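Local atomic coordinates of extracellular solute-binding protein (Bordetella parapertussis, PDB entry 3PU5), a protein that probably binds a small extracytoplasmic solute, possibly a polyamine as in related binding proteins, and delivers it to a membrane transporter. Residues A[163-168]-A[299-304]. Numbering follows the deposited sequence.
Sequences FGKIYG and SVQLVD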
ATOM      1  N   PHE A 163      15.895  -3.578   3.294  1.00 11.39           N
ATOM      2  CA  PHE A 163      17.126  -4.196   3.784  1.00 13.98           C
ATOM      3  C   PHE A 163      18.253  -4.019   2.757  1.00 13.67           C
ATOM      4  O   PHE A 163      19.400  -3.746   3.113  1.00 13.26           O
ATOM      5  CB  PHE A 163      16.940  -5.686   4.094  1.00 12.44           C
ATOM      6  CG  PHE A 163      16.098  -5.969   5.308  1.00 10.67           C
ATOM      7  CD1 PHE A 163      15.668  -4.949   6.131  1.00 11.01           C
ATOM      8  CD2 PHE A 163      15.767  -7.279   5.635  1.00 12.12           C
ATOM      9  CE1 PHE A 163      14.899  -5.218   7.253  1.00 11.26           C
ATOM     10  CE2 PHE A 163      14.990  -7.567   6.756  1.00 11.57           C
ATOM     11  CZ  PHE A 163      14.558  -6.530   7.569  1.00 12.40           C
ATOM     12  N   GLY A 164      17.924  -4.184   1.480  1.00 12.69           N
ATOM     13  CA  GLY A 164      18.904  -3.973   0.429  1.00 12.46           C
ATOM     14  C   GLY A 164      19.447  -2.554   0.444  1.00 13.68           C
ATOM     15  O   GLY A 164      20.633  -2.332   0.207  1.00 15.43           O
ATOM     16  N   LYS A 165      18.582  -1.584   0.727  1.00 13.37           N
ATOM     17  CA  LYS A 165      18.988  -0.178   0.746  1.00 14.41           C
ATOM     18  C   LYS A 165      19.842   0.164   1.975  1.00 16.80           C
ATOM     19  O   LYS A 165      20.843   0.867   1.866  1.00 14.34           O
ATOM     20  CB  LYS A 165      17.762   0.727   0.700  1.00 15.30           C
ATOM     21  CG  LYS A 165      18.078   2.215   0.576  1.00 19.88           C
ATOM     22  CD  LYS A 165      16.783   3.011   0.440  1.00 25.59           C
ATOM     23  CE  LYS A 165      16.942   4.474   0.850  1.00 32.61           C
ATOM     24  NZ  LYS A 165      15.613   5.165   0.936  1.00 27.02           N
ATOM     25  N   ILE A 166      19.443  -0.334   3.140  1.00 13.36           N
ATOM     26  CA  ILE A 166      20.164  -0.036   4.378  1.00 16.72           C
ATOM     27  C   ILE A 166      21.524  -0.736   4.439  1.00 14.81           C
ATOM     28  O   ILE A 166      22.529  -0.127   4.808  1.00 17.01           O
ATOM     29  CB  ILE A 166      19.335  -0.417   5.618  1.00 13.84           C
ATOM     30  CG1 ILE A 166      18.076   0.452   5.702  1.00 13.86           C
ATOM     31  CG2 ILE A 166      20.179  -0.291   6.888  1.00 18.60           C
ATOM     32  CD1 ILE A 166      16.978  -0.142   6.600  1.00 12.60           C
ATOM     33  N   TYR A 167      21.546  -2.004   4.058  1.00 13.63           N
ATOM     34  CA  TYR A 167      22.742  -2.834   4.181  1.00 14.50           C
ATOM     35  C   TYR A 167      23.496  -3.077   2.871  1.00 16.16           C
ATOM     36  O   TYR A 167      24.586  -3.652   2.881  1.00 14.30           O
ATOM     37  CB  TYR A 167      22.375  -4.184   4.805  1.00 13.07           C
ATOM     38  CG  TYR A 167      21.991  -4.097   6.266  1.00 15.77           C
ATOM     39  CD1 TYR A 167      22.968  -3.982   7.257  1.00 17.22           C
ATOM     40  CD2 TYR A 167      20.657  -4.128   6.658  1.00 12.76           C
ATOM     41  CE1 TYR A 167      22.622  -3.901   8.597  1.00 16.12           C
ATOM     42  CE2 TYR A 167      20.303  -4.044   7.988  1.00 14.11           C
ATOM     43  CZ  TYR A 167      21.287  -3.936   8.953  1.00 13.76           C
ATOM     44  OH  TYR A 167      20.932  -3.860  10.274  1.00 12.64           O
ATOM     45  N   GLY A 168      22.916  -2.657   1.751  1.00 15.54           N
ATOM     46  CA  GLY A 168      23.515  -2.897   0.452  1.00 14.19           C
ATOM     47  C   GLY A 168      23.535  -1.652  -0.416  1.00 15.78           C
ATOM     48  O   GLY A 168      23.588  -0.533   0.086  1.00 15.65           O
ATOM     49  N   SER A 299       7.696  11.266   4.483  1.00 10.47           N
ATOM     50  CA  SER A 299       8.701  10.342   4.992  1.00 12.60           C
ATOM     51  C   SER A 299       8.610   8.916   4.431  1.00 13.53           C
ATOM     52  O   SER A 299       9.608   8.190   4.425  1.00 12.13           O
ATOM     53  CB  SER A 299       8.632  10.283   6.519  1.00 13.35           C
ATOM     54  OG  SER A 299       7.446   9.622   6.938  1.00 13.95           O
ATOM     55  N   VAL A 300       7.427   8.498   3.985  1.00 11.16           N
ATOM     56  CA  VAL A 300       7.247   7.092   3.601  1.00 10.99           C
ATOM     57  C   VAL A 300       8.016   6.762   2.328  1.00 12.06           C
ATOM     58  O   VAL A 300       8.194   7.616   1.465  1.00 10.41           O
ATOM     59  CB  VAL A 300       5.750   6.684   3.449  1.00 10.98           C
ATOM     60  CG1 VAL A 300       5.012   6.822   4.783  1.00  9.95           C
ATOM     61  CG2 VAL A 300       5.057   7.498   2.359  1.00  9.04           C
ATOM     62  N   GLN A 301       8.467   5.515   2.222  1.00 11.95           N
ATOM     63  CA  GLN A 301       9.272   5.069   1.093  1.00 14.46           C
ATOM     64  C   GLN A 301       8.474   4.129   0.203  1.00 15.24           C
ATOM     65  O   GLN A 301       7.831   3.192   0.690  1.00 14.37           O
ATOM     66  CB  GLN A 301      10.531   4.344   1.586  1.00 16.61           C
ATOM     67  CG  GLN A 301      11.416   5.194   2.478  1.00 17.50           C
ATOM     68  CD  GLN A 301      12.050   6.353   1.735  1.00 20.52           C
ATOM     69  OE1 GLN A 301      12.782   6.155   0.767  1.00 23.30           O
ATOM     70  NE2 GLN A 301      11.771   7.575   2.187  1.00 20.43           N
ATOM     71  N   LEU A 302       8.526   4.379  -1.100  1.00 12.98           N
ATOM     72  CA  LEU A 302       7.863   3.524  -2.068  1.00 14.90           C
ATOM     73  C   LEU A 302       8.908   2.894  -2.970  1.00 16.58           C
ATOM     74  O   LEU A 302       9.800   3.581  -3.468  1.00 15.85           O
ATOM     75  CB  LEU A 302       6.880   4.325  -2.923  1.00 13.97           C
ATOM     76  CG  LEU A 302       5.620   4.828  -2.222  1.00 16.69           C
ATOM     77  CD1 LEU A 302       5.928   6.059  -1.386  1.00 15.16           C
ATOM     78  CD2 LEU A 302       4.567   5.147  -3.258  1.00 14.36           C
ATOM     79  N   VAL A 303       8.795   1.590  -3.179  1.00 14.00           N
ATOM     80  CA  VAL A 303       9.732   0.879  -4.031  1.00 17.62           C
ATOM     81  C   VAL A 303       9.199   0.801  -5.462  1.00 17.56           C
ATOM     82  O   VAL A 303       8.014   0.559  -5.681  1.00 15.66           O
ATOM     83  CB  VAL A 303      10.005  -0.529  -3.493  1.00 16.78           C
ATOM     84  CG1 VAL A 303      11.085  -1.213  -4.330  1.00 18.43           C
ATOM     85  CG2 VAL A 303      10.417  -0.459  -2.017  1.00 16.77           C
ATOM     86  N   ASP A 304      10.088   1.023  -6.423  1.00 16.02           N
ATOM     87  CA  ASP A 304       9.758   1.005  -7.848  1.00 17.29           C
ATOM     88  C   ASP A 304       9.015  -0.266  -8.258  1.00 19.73           C
ATOM     89  O   ASP A 304       9.551  -1.370  -8.140  1.00 17.38           O
ATOM     90  CB  ASP A 304      11.057   1.149  -8.659  1.00 23.81           C
ATOM     91  CG  ASP A 304      10.839   1.056 -10.166  1.00 25.67           C
ATOM     92  OD1 ASP A 304       9.680   0.939 -10.618  1.00 30.07           O
ATOM     93  OD2 ASP A 304      11.847   1.112 -10.906  1.00 33.17           O
TER
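Lys165 reaches from its helix to the amide of Gln301, and this pair is the whole contact. NZ of Lys165 stops 3.0 Å from OE1 of Gln301. The angle is poor for a hydrogen bond, so it is a close polar approach, probably favoured by the lysine's charge. The lysine chain is extended throughout, with CG anti to the backbone N (chi1 -174°), and this brings NZ to the glutamine amide. The two side chains cross at about a right angle. NZ also makes a weak hydrogen bond to Tyr171 OH, and Gln301 touches Tyr171 too.

The other half of the amide is tied to its own segment. NE2 of Gln301 donates to Ser299 O at 3.2 Å, nearly straight at 168°. The acceptor lies close to the amide plane, while NE2 sits above the carbonyl plane of Ser299. A bend at chi2 (-67°) folds the glutamine back, and the bond helps fix the turn of its amide.

This small contact lies at the surface. It links the last turn of helix 156-167, which packs on helices 129-138 and 174-184, to the extended segment before helix 305-322. The backbone of Gln301 hydrogen-bonds with Ala237 and with Ser239 of strand 238-246.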